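Guanylate kinase (Coxiella burnetii, PDB 3TR0) catalyses the ATP-dependent phosphorylation of GMP to GDP, with release of ADP, and probably serves the recycling of GMP. Local coordinates at residues A[49-52]-A[56-59]; A[134-139]-A[148-153]; A[6-11]-A[185-190]. All blocks are in the same frame, centred on the assembly; numbering follows the deposited sequence.

Interaction 1: residues A[49-52]-A[56-59]. With SO4 (sulfate ion), chain C.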
# COMPACT_ATOMS: atom_id res chain seq x y z
N ASP A 49 5.87 -5.75 33.48
CA ASP A 49 5.66 -6.78 32.46
C ASP A 49 4.64 -7.82 32.91
O ASP A 49 4.57 -8.17 34.09
CB ASP A 49 6.97 -7.47 32.10
CG ASP A 49 7.90 -6.59 31.29
OD1 ASP A 49 7.42 -5.62 30.68
OD2 ASP A 49 9.12 -6.88 31.26
N GLN A 50 3.85 -8.31 31.96
CA GLN A 50 2.86 -9.34 32.24
C GLN A 50 3.06 -10.56 31.35
O GLN A 50 3.10 -10.44 30.12
CB GLN A 50 1.44 -8.79 32.05
CG GLN A 50 1.06 -7.69 33.02
CD GLN A 50 -0.35 -7.19 32.79
OE1 GLN A 50 -1.33 -7.88 33.08
NE2 GLN A 50 -0.48 -5.98 32.25
N GLU A 51 3.18 -11.73 31.97
CA GLU A 51 3.32 -12.98 31.23
C GLU A 51 2.17 -13.16 30.24
O GLU A 51 1.00 -13.04 30.60
CB GLU A 51 3.38 -14.16 32.20
CG GLU A 51 3.23 -15.52 31.53
CD GLU A 51 4.45 -15.92 30.73
OE1 GLU A 51 5.51 -15.27 30.88
OE2 GLU A 51 4.35 -16.89 29.95
N GLY A 52 2.51 -13.45 28.99
CA GLY A 52 1.51 -13.67 27.95
C GLY A 52 0.93 -12.39 27.38
O GLY A 52 0.11 -12.43 26.47
N PHE A 56 6.17 -14.10 26.46
CA PHE A 56 6.23 -15.32 27.22
C PHE A 56 7.64 -15.36 27.78
O PHE A 56 8.60 -15.60 27.04
CB PHE A 56 5.98 -16.54 26.34
CG PHE A 56 4.58 -16.61 25.79
CD1 PHE A 56 3.52 -16.97 26.60
CD2 PHE A 56 4.34 -16.33 24.45
CE1 PHE A 56 2.24 -17.04 26.10
CE2 PHE A 56 3.06 -16.40 23.95
CZ PHE A 56 2.00 -16.76 24.77
N PHE A 57 7.78 -15.10 29.07
CA PHE A 57 9.10 -15.03 29.68
C PHE A 57 9.58 -16.41 30.09
O PHE A 57 8.93 -17.10 30.87
CB PHE A 57 9.08 -14.07 30.87
CG PHE A 57 8.70 -12.66 30.51
CD1 PHE A 57 9.67 -11.75 30.12
CD2 PHE A 57 7.38 -12.25 30.58
CE1 PHE A 57 9.32 -10.45 29.81
CE2 PHE A 57 7.03 -10.95 30.26
CZ PHE A 57 8.00 -10.05 29.88
N ILE A 58 10.72 -16.81 29.54
CA ILE A 58 11.29 -18.11 29.85
C ILE A 58 12.79 -17.99 30.09
O ILE A 58 13.36 -16.91 29.90
CB ILE A 58 11.04 -19.12 28.71
CG1 ILE A 58 11.57 -18.57 27.39
CG2 ILE A 58 9.55 -19.41 28.60
CD1 ILE A 58 11.47 -19.56 26.24
N ASP A 59 13.43 -19.08 30.50
CA ASP A 59 14.87 -19.06 30.71
C ASP A 59 15.65 -19.57 29.50
O ASP A 59 15.05 -20.07 28.54
CB ASP A 59 15.26 -19.84 31.98
CG ASP A 59 14.73 -21.26 32.00
OD1 ASP A 59 14.66 -21.90 30.93
OD2 ASP A 59 14.39 -21.74 33.10
S SO4 C . 1.79 -11.42 35.69
O1 SO4 C . 0.46 -11.30 35.11
O2 SO4 C . 2.45 -10.12 35.67
O3 SO4 C . 1.68 -11.87 37.07
O4 SO4 C . 2.58 -12.38 34.93
O HOH W 1 6.47 -18.20 29.86
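In the GMP-binding domain of guanylate kinase, Glu-51 and Asp-49 of the loop 49-52 meet two consecutive phenylalanines of edge strand 56-57. Glu-51 carries the polar link. Its CG lies opposite the backbone N (chi1 168°) and the chain then bends, bringing the carboxylate back to the strand. Glu-51 OE1 accepts a hydrogen bond from Phe-57 N at 2.9 Å, on its syn side and fairly straight. Glu-51 OE2 sits at the edge of the Phe-56 ring, 3.5 Å from Phe-56 CD1. A water bridges Glu-51 OE2 and Phe-57 O, so the carboxylate meets Phe-57 directly at N and through the water at O. Phe-57 CZ is 3.6 Å from Asp-49 CB. The two side chains cross at about a right angle, with ring and carboxylate planes 20° apart. Asp-49 OD2 turns to Arg-46 N and to Arg-43, a residue of the GMP pocket. Gln-50 O lies in the plane of the Phe-57 ring, at its edge. Glu-51 N donates to O4 of a sulfate, probably from the crystallisation liquor, at 3.1 Å; Lys-45 binds the same ion. This is a surface loop folded back on an edge strand of the GMP-binding domain's mixed sheet.

Interaction 2: residues A[134-139]-A[148-153]. With SO4 (sulfate ion), chain B.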
# COMPACT_ATOMS: atom_id res chain seq x y z
N GLU A 134 15.17 10.34 25.34
CA GLU A 134 14.07 10.82 26.17
C GLU A 134 13.12 9.70 26.57
O GLU A 134 12.86 9.49 27.75
CB GLU A 134 13.30 11.93 25.46
CG GLU A 134 12.18 12.53 26.29
CD GLU A 134 11.47 13.68 25.59
OE1 GLU A 134 11.74 13.89 24.39
OE2 GLU A 134 10.65 14.35 26.25
N ARG A 135 12.60 8.98 25.58
CA ARG A 135 11.65 7.90 25.85
C ARG A 135 12.27 6.80 26.71
O ARG A 135 11.62 6.26 27.61
CB ARG A 135 11.07 7.33 24.55
CG ARG A 135 9.94 6.33 24.77
CD ARG A 135 9.22 5.96 23.47
NE ARG A 135 8.25 6.98 23.05
CZ ARG A 135 8.39 7.75 21.97
NH1 ARG A 135 9.46 7.63 21.19
NH2 ARG A 135 7.45 8.64 21.67
N LEU A 136 13.52 6.46 26.43
CA LEU A 136 14.19 5.39 27.17
C LEU A 136 14.48 5.78 28.62
O LEU A 136 14.25 5.00 29.53
CB LEU A 136 15.49 4.97 26.47
CG LEU A 136 15.35 4.13 25.20
CD1 LEU A 136 16.71 3.86 24.59
CD2 LEU A 136 14.62 2.82 25.51
N ILE A 137 14.99 7.00 28.82
CA ILE A 137 15.29 7.48 30.16
C ILE A 137 14.04 7.47 31.03
O ILE A 137 14.10 7.15 32.21
CB ILE A 137 15.89 8.90 30.15
CG1 ILE A 137 17.25 8.91 29.44
CG2 ILE A 137 16.04 9.42 31.57
CD1 ILE A 137 18.34 8.17 30.19
N LYS A 138 12.91 7.83 30.43
CA LYS A 138 11.66 7.93 31.18
C LYS A 138 11.09 6.57 31.60
O LYS A 138 10.15 6.50 32.39
CB LYS A 138 10.60 8.72 30.41
CG LYS A 138 10.88 10.22 30.37
CD LYS A 138 9.61 11.02 30.12
CE LYS A 138 9.01 10.72 28.76
NZ LYS A 138 7.74 11.47 28.55
N ARG A 139 11.67 5.50 31.07
CA ARG A 139 11.28 4.16 31.49
C ARG A 139 12.08 3.78 32.72
O ARG A 139 13.17 3.21 32.63
CB ARG A 139 11.50 3.15 30.36
CG ARG A 139 10.61 3.44 29.16
CD ARG A 139 10.81 2.46 28.01
NE ARG A 139 9.90 2.79 26.92
CZ ARG A 139 9.91 2.23 25.72
NH1 ARG A 139 10.80 1.29 25.42
NH2 ARG A 139 9.03 2.61 24.81
N GLU A 148 23.73 4.33 26.93
CA GLU A 148 24.72 4.61 25.90
C GLU A 148 24.97 3.36 25.06
O GLU A 148 25.37 3.44 23.90
CB GLU A 148 26.02 5.11 26.53
CG GLU A 148 27.03 5.66 25.53
CD GLU A 148 28.06 6.57 26.19
OE1 GLU A 148 27.75 7.14 27.26
OE2 GLU A 148 29.17 6.71 25.64
N GLN A 149 24.71 2.20 25.66
CA GLN A 149 24.83 0.92 24.95
C GLN A 149 23.61 0.66 24.08
O GLN A 149 23.73 0.18 22.96
CB GLN A 149 25.04 -0.22 25.94
CG GLN A 149 26.50 -0.62 26.14
CD GLN A 149 27.40 0.58 26.38
OE1 GLN A 149 28.18 0.97 25.51
NE2 GLN A 149 27.29 1.17 27.57
N ARG A 150 22.43 0.97 24.61
CA ARG A 150 21.19 0.78 23.87
C ARG A 150 21.08 1.76 22.71
O ARG A 150 20.57 1.41 21.64
CB ARG A 150 19.98 0.93 24.79
CG ARG A 150 19.96 -0.05 25.95
CD ARG A 150 18.68 0.09 26.77
NE ARG A 150 17.51 -0.32 26.00
CZ ARG A 150 16.25 -0.19 26.43
NH1 ARG A 150 16.01 0.34 27.62
NH2 ARG A 150 15.24 -0.59 25.67
N LEU A 151 21.57 2.98 22.90
CA LEU A 151 21.54 3.97 21.83
C LEU A 151 22.49 3.59 20.70
O LEU A 151 22.20 3.82 19.52
CB LEU A 151 21.85 5.37 22.36
CG LEU A 151 20.74 6.01 23.19
CD1 LEU A 151 21.19 7.36 23.72
CD2 LEU A 151 19.47 6.16 22.36
N ALA A 152 23.62 2.99 21.06
CA ALA A 152 24.56 2.49 20.06
C ALA A 152 23.91 1.38 19.24
O ALA A 152 24.06 1.33 18.02
CB ALA A 152 25.82 1.98 20.74
N LEU A 153 23.17 0.50 19.90
CA LEU A 153 22.45 -0.56 19.22
C LEU A 153 21.30 -0.01 18.38
O LEU A 153 20.86 -0.63 17.42
CB LEU A 153 21.90 -1.59 20.21
CG LEU A 153 22.91 -2.54 20.86
CD1 LEU A 153 22.19 -3.58 21.70
CD2 LEU A 153 23.76 -3.21 19.79
S SO4 B . 9.76 0.95 21.70
O1 SO4 B . 8.69 -0.04 21.82
O2 SO4 B . 10.93 0.51 22.44
O3 SO4 B . 10.12 1.12 20.29
O4 SO4 B . 9.31 2.22 22.26
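Leu-136 and Arg-150 join helix 129-137 to helix 147-158 in the lid region of this P-loop kinase. The packed part is small: one methyl on a guanidinium face and one methyl-methyl contact. Leu-136 points at the second helix and puts CD2 over one face of the Arg-150 guanidinium. The methyl stands 3.2 Å above that plane and is displaced toward the rim. Leu-136 CD2 is 3.5 Å from Arg-150 NH2, and CZ and NH1 of the same arginine are equally near. The other methyl, Leu-136 CD1, meets Leu-151 CD2 at 4.2 Å. Leu-151 also packs on Leu-132 and Arg-133 of helix 129-137.

The Arg-150 chain runs straight to CD and then bends (chi3 66°), which lays the guanidinium across the leucine. Its NH1 forms a salt bridge with Asp-142, from the connection between the helices. The side chain also touches Ser-16 of the predicted ATP site. The guanidinium is thus held by a charge partner as well as by the methyl on its face.

The backbones stay apart, with 9.0 Å between Leu-136 CA and Arg-150 CA, and only side chains bridge them. On the loose side, Glu-134, Ile-137 and Lys-138 are exposed, as are Gln-149 and Ala-152 on the other helix.

Arg-139 belongs to the anion site instead. A sulfate, probably from the crystallisation liquor, sits in the P-loop on the backbone N atoms of Gly-17, Gly-19, Lys-20 and Thr-21. Its place is consistent with that of an ATP phosphate. Arg-135 NH1 bonds to Gly-17 O of the same loop. The extended Arg-139 side chain presents its guanidinium edge to the ion, with Arg-139 NH1 donating to sulfate O2 at 3.1 Å and NH2 to O4 at 2.6 Å.

Interaction 3: residues A[6-11]-A[185-190]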
# COMPACT_ATOMS: atom_id res chain seq x y z
N LYS A 6 -6.45 -14.32 2.47
CA LYS A 6 -5.07 -14.55 2.08
C LYS A 6 -4.20 -13.74 3.03
O LYS A 6 -3.65 -12.70 2.67
CB LYS A 6 -4.80 -14.15 0.63
CG LYS A 6 -3.43 -14.59 0.14
CD LYS A 6 -3.32 -14.54 -1.37
CE LYS A 6 -1.94 -14.97 -1.85
NZ LYS A 6 -0.88 -14.02 -1.42
N ALA A 7 -4.10 -14.23 4.26
CA ALA A 7 -3.46 -13.51 5.34
C ALA A 7 -1.96 -13.36 5.10
O ALA A 7 -1.34 -14.18 4.43
CB ALA A 7 -3.72 -14.22 6.67
N ASN A 8 -1.39 -12.31 5.67
CA ASN A 8 0.01 -12.00 5.44
C ASN A 8 0.70 -11.71 6.77
O ASN A 8 0.04 -11.53 7.80
CB ASN A 8 0.13 -10.79 4.51
CG ASN A 8 1.46 -10.73 3.78
OD1 ASN A 8 2.38 -11.49 4.07
ND2 ASN A 8 1.57 -9.82 2.82
N LEU A 9 2.03 -11.68 6.74
CA LEU A 9 2.81 -11.25 7.89
C LEU A 9 3.24 -9.80 7.70
O LEU A 9 3.68 -9.42 6.63
CB LEU A 9 4.05 -12.14 8.05
CG LEU A 9 3.80 -13.64 8.17
CD1 LEU A 9 5.12 -14.38 8.29
CD2 LEU A 9 2.91 -13.93 9.37
N PHE A 10 3.10 -9.01 8.76
CA PHE A 10 3.52 -7.62 8.72
C PHE A 10 4.59 -7.40 9.77
O PHE A 10 4.31 -7.41 10.96
CB PHE A 10 2.33 -6.69 8.96
CG PHE A 10 1.32 -6.71 7.85
CD1 PHE A 10 1.45 -5.86 6.77
CD2 PHE A 10 0.26 -7.60 7.87
CE1 PHE A 10 0.53 -5.88 5.74
CE2 PHE A 10 -0.66 -7.62 6.85
CZ PHE A 10 -0.52 -6.76 5.78
N ILE A 11 5.83 -7.23 9.31
CA ILE A 11 6.98 -7.08 10.19
C ILE A 11 7.11 -5.62 10.58
O ILE A 11 7.11 -4.75 9.72
CB ILE A 11 8.27 -7.53 9.50
CG1 ILE A 11 8.17 -8.99 9.05
CG2 ILE A 11 9.48 -7.34 10.41
CD1 ILE A 11 9.16 -9.37 7.97
N SER A 185 -4.05 -1.75 5.09
CA SER A 185 -5.28 -1.65 4.31
C SER A 185 -5.01 -1.82 2.81
O SER A 185 -5.78 -2.47 2.10
CB SER A 185 -5.99 -0.33 4.58
OG SER A 185 -6.46 -0.26 5.92
N ALA A 186 -3.92 -1.22 2.34
CA ALA A 186 -3.53 -1.33 0.93
C ALA A 186 -3.13 -2.75 0.57
O ALA A 186 -3.46 -3.24 -0.51
CB ALA A 186 -2.39 -0.36 0.60
N GLU A 187 -2.41 -3.42 1.47
CA GLU A 187 -2.01 -4.81 1.23
C GLU A 187 -3.24 -5.67 1.00
O GLU A 187 -3.25 -6.56 0.15
CB GLU A 187 -1.22 -5.36 2.42
CG GLU A 187 -0.57 -6.72 2.17
CD GLU A 187 -1.51 -7.90 2.40
OE1 GLU A 187 -2.63 -7.70 2.93
OE2 GLU A 187 -1.12 -9.02 2.04
N ARG A 188 -4.30 -5.39 1.75
CA ARG A 188 -5.51 -6.19 1.70
C ARG A 188 -6.32 -5.92 0.44
O ARG A 188 -7.33 -6.59 0.19
CB ARG A 188 -6.37 -5.93 2.93
CG ARG A 188 -5.76 -6.45 4.23
CD ARG A 188 -6.51 -5.91 5.44
NE ARG A 188 -6.22 -6.67 6.65
CZ ARG A 188 -6.77 -6.43 7.83
NH1 ARG A 188 -7.65 -5.45 7.97
NH2 ARG A 188 -6.45 -7.18 8.88
N LEU A 189 -5.89 -4.94 -0.34
CA LEU A 189 -6.55 -4.62 -1.61
C LEU A 189 -5.74 -5.11 -2.80
O LEU A 189 -6.12 -4.89 -3.94
CB LEU A 189 -6.78 -3.11 -1.74
CG LEU A 189 -7.68 -2.43 -0.70
CD1 LEU A 189 -7.49 -0.92 -0.72
CD2 LEU A 189 -9.13 -2.78 -0.92
N GLN A 190 -4.60 -5.75 -2.53
CA GLN A 190 -3.77 -6.29 -3.59
C GLN A 190 -4.51 -7.36 -4.38
O GLN A 190 -5.33 -8.09 -3.83
CB GLN A 190 -2.49 -6.90 -3.01
CG GLN A 190 -1.54 -5.88 -2.42
CD GLN A 190 -0.30 -6.52 -1.82
OE1 GLN A 190 -0.14 -7.74 -1.85
NE2 GLN A 190 0.57 -5.69 -1.27
O HOH W 2 -0.56 -11.16 0.05
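Glu-187 of helix 173-187 packs against Asn-8, just before the central strand 9-13, and Phe-10 in it. Glu-187 CB lies in the plane of the Phe-10 ring, at the edge, 3.7 Å from Phe-10 CZ. Glu-187 CG follows and is closest to the same Phe-10 CZ, at 3.6 Å. The chain bends there (chi2 -84°), so the carboxylate turns toward Asn-8. Glu-187 CD lies 3.7 Å from both Phe-10 CZ and Asn-8 ND2. Of the two oxygens, OE1 stays beside the ring at CZ. The carboxylate stands almost perpendicular to that ring, with the planes 84° apart.

OE2 takes the polar role. Glu-187 OE2 accepts a hydrogen bond from Asn-8 ND2 at 2.9 Å, and the donor comes from above the carboxylate plane. A water also donates to OE2 and has a weak bond from Lys-6 NZ. Two donors therefore serve OE2 of this buried residue.

The amide of Asn-8 is held at both ends. ND2 also bonds to Pro-118 O, while Asn-8 OD1 accepts from Leu-9 N at 2.7 Å. A type I turn from Glu-187 to Gln-190 leads into helix 191-197, and Ala-186 and Leu-189 pack on the second subunit. The contact is the packing of helix 173-187 on the parallel beta-sheet of the P-loop kinase core.

In the fold
Interactions 1 and 2 follow one another along the chain, and both are nested in the loop of 173 residues closed by interaction 3. Interaction 1 belongs to the mixed sheet of the GMP-binding domain. Interaction 2 joins two helices beside the P-loop. Their centres are about 22 Å apart, and bound GMP lies near both, with nearest atoms about 7 Å from the Asp-49 side chain and about 4 Å from that of Arg-150. Interaction 3 lies across the centre of the chain from both, at about 29 and 32 Å between centres. Two contacts thus border the substrate sites, while the third packs helix 173-187 on the central parallel sheet near the second subunit.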